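Local coordinates for protein PfkB (Polaromonas sp. JS666, PDB 4DU5) that is a PfkB-family kinase that probably transfers phosphate from ATP to a sugar or related small-molecule substrate, at residues 258-263 / 299-304; 292-297 / 305-310. All coordinates share one frame; numbering follows the deposited sequence.

Interaction 1: residues 258-263 / 299-304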
loop_
_atom_site.group_PDB
_atom_site.type_symbol
_atom_site.label_atom_id
_atom_site.label_comp_id
_atom_site.label_asym_id
_atom_site.label_seq_id
_atom_site.Cartn_x
_atom_site.Cartn_y
_atom_site.Cartn_z
ATOM N N ALA A 258 -1.507 28.786 26.206
ATOM C CA ALA A 258 -1.201 29.527 24.991
ATOM C C ALA A 258 -0.929 30.989 25.261
ATOM O O ALA A 258 -1.286 31.492 26.308
ATOM C CB ALA A 258 -2.343 29.384 23.988
ATOM N N TYR A 259 -0.286 31.649 24.303
ATOM C CA TYR A 259 -0.151 33.097 24.252
ATOM C C TYR A 259 -0.827 33.600 23.002
ATOM O O TYR A 259 -0.609 33.057 21.912
ATOM C CB TYR A 259 1.308 33.489 24.101
ATOM C CG TYR A 259 1.534 34.985 23.935
ATOM C CD1 TYR A 259 1.333 35.851 25.008
ATOM C CD2 TYR A 259 1.973 35.522 22.735
ATOM C CE1 TYR A 259 1.554 37.203 24.904
ATOM C CE2 TYR A 259 2.202 36.905 22.606
ATOM C CZ TYR A 259 1.990 37.735 23.710
ATOM O OH TYR A 259 2.201 39.095 23.654
ATOM N N PHE A 260 -1.603 34.664 23.133
ATOM C CA PHE A 260 -2.223 35.230 21.959
ATOM C C PHE A 260 -1.814 36.671 21.763
ATOM O O PHE A 260 -1.614 37.400 22.748
ATOM C CB PHE A 260 -3.737 35.072 21.995
ATOM C CG PHE A 260 -4.405 35.926 22.977
ATOM C CD1 PHE A 260 -4.737 37.231 22.671
ATOM C CD2 PHE A 260 -4.730 35.438 24.193
ATOM C CE1 PHE A 260 -5.375 38.036 23.582
ATOM C CE2 PHE A 260 -5.373 36.222 25.105
ATOM C CZ PHE A 260 -5.691 37.517 24.799
ATOM N N ASP A 261 -1.688 37.073 20.497
ATOM C CA ASP A 261 -1.232 38.418 20.131
ATOM C C ASP A 261 -2.040 38.868 18.937
ATOM O O ASP A 261 -1.800 38.445 17.806
ATOM C CB ASP A 261 0.283 38.424 19.829
ATOM C CG ASP A 261 0.787 39.739 19.230
ATOM O OD1 ASP A 261 0.027 40.700 18.991
ATOM O OD2 ASP A 261 1.998 39.828 19.000
ATOM N N GLY A 262 -3.004 39.738 19.198
ATOM C CA GLY A 262 -3.922 40.174 18.160
ATOM C C GLY A 262 -4.169 41.646 18.255
ATOM O O GLY A 262 -3.674 42.285 19.162
ATOM N N GLU A 263 -4.971 42.154 17.323
ATOM C CA GLU A 263 -5.229 43.580 17.130
ATOM C C GLU A 263 -5.926 44.255 18.320
ATOM O O GLU A 263 -5.640 45.407 18.618
ATOM C CB GLU A 263 -6.084 43.787 15.870
ATOM C CG GLU A 263 -5.341 43.976 14.552
ATOM C CD GLU A 263 -6.287 43.968 13.322
ATOM O OE1 GLU A 263 -5.897 44.536 12.271
ATOM O OE2 GLU A 263 -7.415 43.387 13.405
ATOM N N LEU A 299 -17.375 34.056 19.471
ATOM C CA LEU A 299 -16.668 34.319 20.723
ATOM C C LEU A 299 -15.368 35.137 20.540
ATOM O O LEU A 299 -14.755 35.161 19.458
ATOM C CB LEU A 299 -16.326 33.010 21.425
ATOM C CG LEU A 299 -17.346 32.168 22.221
ATOM C CD1 LEU A 299 -16.847 30.761 22.197
ATOM C CD2 LEU A 299 -17.567 32.587 23.713
ATOM N N GLY A 300 -14.959 35.820 21.615
ATOM C CA GLY A 300 -13.769 36.630 21.597
ATOM C C GLY A 300 -12.536 35.755 21.570
ATOM O O GLY A 300 -12.605 34.548 21.823
ATOM N N VAL A 301 -11.402 36.379 21.276
ATOM C CA VAL A 301 -10.159 35.683 21.204
ATOM C C VAL A 301 -9.861 34.886 22.499
ATOM O O VAL A 301 -9.537 33.689 22.436
ATOM C CB VAL A 301 -9.027 36.679 20.774
ATOM C CG1 VAL A 301 -7.604 36.095 20.952
ATOM C CG2 VAL A 301 -9.248 37.126 19.342
ATOM N N PRO A 302 -9.989 35.519 23.678
ATOM C CA PRO A 302 -9.517 34.794 24.878
ATOM C C PRO A 302 -10.339 33.550 25.231
ATOM O O PRO A 302 -9.781 32.583 25.746
ATOM C CB PRO A 302 -9.629 35.843 26.007
ATOM C CG PRO A 302 -9.786 37.136 25.330
ATOM C CD PRO A 302 -10.524 36.841 24.046
ATOM N N GLU A 303 -11.644 33.577 24.969
ATOM C CA GLU A 303 -12.478 32.391 25.186
ATOM C C GLU A 303 -12.234 31.337 24.082
ATOM O O GLU A 303 -12.486 30.137 24.296
ATOM C CB GLU A 303 -13.961 32.759 25.265
ATOM C CG GLU A 303 -14.321 33.956 26.208
ATOM C CD GLU A 303 -14.563 35.284 25.437
ATOM O OE1 GLU A 303 -13.659 35.710 24.677
ATOM O OE2 GLU A 303 -15.666 35.891 25.571
ATOM N N ALA A 304 -11.734 31.783 22.921
ATOM C CA ALA A 304 -11.474 30.899 21.804
ATOM C C ALA A 304 -10.234 30.074 22.088
ATOM O O ALA A 304 -10.223 28.820 21.856
ATOM C CB ALA A 304 -11.304 31.661 20.525
#
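A small apolar contact at the protein surface joins strand 258-262, next to the edge of the large nine-stranded sheet, to the first turn of helix 301-316. Its centre is the ring of Phe-260, whose flat shape offers a broad apolar face to Val-301. Methyl CG1 of Val-301 sits over one face of the ring, 3.9 Å from its centroid and 28° off the normal, a CH-pi contact whose shortest approach is 3.5 Å from CG1 to Phe-260 CD1. Val-301 has CG1 anti to its backbone N (chi1 168°), and branching at CB offers this methyl close to the backbone while the residue stays in the helix's first turn. Pro-302 adds a looser touch, its CG coming obliquely to CZ of Phe-260 at 4.1 Å. A proline fits the first turn of a helix well, because the missing N-H would have no helical acceptor there. Phe-260 bonds through its backbone to Gly-267, while Asp-261, whose side chain leaves the strand away from the helix, forms a salt bridge with Arg-242. With no hydrogen bond or charge between the segments, the contact depends on shape and dispersion, less directional than hydrogen bonding, though the methyl does lie over the ring.

Interaction 2: residues 292-297 / 305-310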
loop_
_atom_site.group_PDB
_atom_site.type_symbol
_atom_site.label_atom_id
_atom_site.label_comp_id
_atom_site.label_asym_id
_atom_site.label_seq_id
_atom_site.Cartn_x
_atom_site.Cartn_y
_atom_site.Cartn_z
ATOM N N ILE A 292 -10.517 27.894 15.999
ATOM C CA ILE A 292 -11.197 28.214 14.738
ATOM C C ILE A 292 -12.717 28.208 14.924
ATOM O O ILE A 292 -13.412 29.165 14.542
ATOM C CB ILE A 292 -10.745 27.261 13.603
ATOM C CG1 ILE A 292 -9.280 27.556 13.230
ATOM C CG2 ILE A 292 -11.700 27.307 12.345
ATOM C CD1 ILE A 292 -8.838 26.802 12.008
ATOM N N SER A 293 -13.234 27.171 15.559
ATOM C CA SER A 293 -14.667 27.120 15.742
ATOM C C SER A 293 -15.184 28.249 16.642
ATOM O O SER A 293 -16.223 28.823 16.365
ATOM C CB SER A 293 -15.118 25.747 16.229
ATOM O OG SER A 293 -14.593 25.481 17.512
ATOM N N ALA A 294 -14.480 28.581 17.717
ATOM C CA ALA A 294 -14.979 29.647 18.596
ATOM C C ALA A 294 -15.079 31.016 17.878
ATOM O O ALA A 294 -16.110 31.698 17.962
ATOM C CB ALA A 294 -14.152 29.736 19.858
ATOM N N LEU A 295 -14.026 31.402 17.154
ATOM C CA LEU A 295 -13.985 32.693 16.462
ATOM C C LEU A 295 -15.066 32.765 15.379
ATOM O O LEU A 295 -15.632 33.817 15.096
ATOM C CB LEU A 295 -12.615 32.883 15.822
ATOM C CG LEU A 295 -11.384 33.603 16.388
ATOM C CD1 LEU A 295 -11.535 34.048 17.817
ATOM C CD2 LEU A 295 -10.181 32.669 16.233
ATOM N N LEU A 296 -15.347 31.640 14.753
ATOM C CA LEU A 296 -16.368 31.616 13.739
ATOM C C LEU A 296 -17.747 31.568 14.391
ATOM O O LEU A 296 -18.721 31.997 13.796
ATOM C CB LEU A 296 -16.132 30.430 12.791
ATOM C CG LEU A 296 -15.544 30.611 11.369
ATOM C CD1 LEU A 296 -15.060 32.000 11.026
ATOM C CD2 LEU A 296 -14.451 29.596 11.095
ATOM N N ASP A 297 -17.798 31.057 15.619
ATOM C CA ASP A 297 -18.991 31.001 16.457
ATOM C C ASP A 297 -19.313 32.382 17.038
ATOM O O ASP A 297 -20.329 32.549 17.729
ATOM C CB ASP A 297 -18.773 30.027 17.637
ATOM C CG ASP A 297 -19.048 28.527 17.287
ATOM O OD1 ASP A 297 -19.363 28.148 16.132
ATOM O OD2 ASP A 297 -18.955 27.686 18.206
ATOM N N VAL A 305 -9.200 30.757 22.592
ATOM C CA VAL A 305 -7.961 30.056 22.947
ATOM C C VAL A 305 -8.200 29.020 24.038
ATOM O O VAL A 305 -7.563 27.976 24.044
ATOM C CB VAL A 305 -6.864 31.021 23.378
ATOM C CG1 VAL A 305 -5.557 30.300 23.516
ATOM C CG2 VAL A 305 -6.750 32.124 22.375
ATOM N N LYS A 306 -9.130 29.292 24.950
ATOM C CA LYS A 306 -9.360 28.308 25.993
ATOM C C LYS A 306 -10.128 27.129 25.436
ATOM O O LYS A 306 -9.821 25.981 25.784
ATOM C CB LYS A 306 -9.987 28.873 27.274
ATOM C CG LYS A 306 -11.470 29.128 27.228
ATOM C CD LYS A 306 -12.185 28.580 28.436
ATOM C CE LYS A 306 -11.458 28.917 29.712
ATOM N NZ LYS A 306 -12.405 28.703 30.858
ATOM N N ARG A 307 -11.077 27.394 24.533
ATOM C CA ARG A 307 -11.685 26.258 23.824
ATOM C C ARG A 307 -10.584 25.434 23.127
ATOM O O ARG A 307 -10.428 24.235 23.397
ATOM C CB ARG A 307 -12.777 26.656 22.840
ATOM C CG ARG A 307 -13.431 25.415 22.210
ATOM C CD ARG A 307 -14.337 25.737 21.088
ATOM N NE ARG A 307 -15.475 26.531 21.528
ATOM C CZ ARG A 307 -16.378 27.077 20.711
ATOM N NH1 ARG A 307 -16.271 26.955 19.396
ATOM N NH2 ARG A 307 -17.395 27.753 21.204
ATOM N N GLY A 308 -9.809 26.092 22.265
ATOM C CA GLY A 308 -8.640 25.482 21.657
ATOM C C GLY A 308 -7.885 24.661 22.669
ATOM O O GLY A 308 -7.619 23.458 22.454
ATOM N N ALA A 309 -7.564 25.304 23.789
ATOM C CA ALA A 309 -6.794 24.653 24.836
ATOM C C ALA A 309 -7.528 23.459 25.459
ATOM O O ALA A 309 -6.915 22.417 25.644
ATOM C CB ALA A 309 -6.319 25.673 25.913
ATOM N N TRP A 310 -8.831 23.574 25.754
ATOM C CA TRP A 310 -9.576 22.402 26.281
ATOM C C TRP A 310 -9.508 21.214 25.312
ATOM O O TRP A 310 -9.119 20.127 25.705
ATOM C CB TRP A 310 -11.036 22.727 26.685
ATOM C CG TRP A 310 -11.792 21.531 27.244
ATOM C CD1 TRP A 310 -11.566 20.888 28.454
ATOM C CD2 TRP A 310 -12.853 20.806 26.605
ATOM N NE1 TRP A 310 -12.427 19.814 28.594
ATOM C CE2 TRP A 310 -13.224 19.739 27.479
ATOM C CE3 TRP A 310 -13.528 20.947 25.379
ATOM C CZ2 TRP A 310 -14.248 18.837 27.172
ATOM C CZ3 TRP A 310 -14.558 20.036 25.074
ATOM C CH2 TRP A 310 -14.904 18.996 25.972
#
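The guanidinium of Arg-307 lies flat against Ala-294 and reaches past it to Ser-293 and Asp-297, so that a single side chain ties two helices together. Ala-294 CB stands 3.5 Å above the guanidinium plane, over its centre; a residue this small lets the flat group settle close to the helix backbone. Arg-307 NH1 donates to Ser-293 OG at 2.9 Å, almost in the guanidinium plane, and the short serine hydroxyl can accept this bond while bonding back to Val-289 O. The bond from Arg-307 NH1 to Asp-297 OD2, 3.0 Å, belongs to a salt bridge and meets the carboxylate from above its plane, the two groups being turned 65° apart. NH2 adds a weak bond to the same oxygen. The arginine chain is extended through its first two torsions and bends at chi3 (-64°), which lays the head along helix 283-296. Asp-297 OD2 forms a second salt bridge with Arg-328, so this carboxylate probably balances two positive charges that lie close together. Leu-299, in the connection between the helices, packs on both Ala-294 and Arg-307. Ile-292 rests on His-155 and His-157 of strand 153-159, and Val-305 on Val-269 of strand 265-269.

How the interactions relate
Both interactions use helix 301-316: interaction 1 takes its first turn and interaction 2 the turns that follow, with centres about 9 Å apart. Along the chain their segments alternate, in the order 258-263, 292-297, 299-304, 305-310. The short connection after helix 283-296 joins them directly, with Leu-299 N probably hydrogen-bonded to Ala-294 O at 3.1 Å, and Ala-304 packs on Ala-294. Ala-258 also touches Val-305. Within the kinase fold, helix 301-316 thus packs against the antiparallel end of the large sheet through apolar side chains, and against helix 283-296 through the arginine's hydrogen bond and salt bridge together with alanine packing.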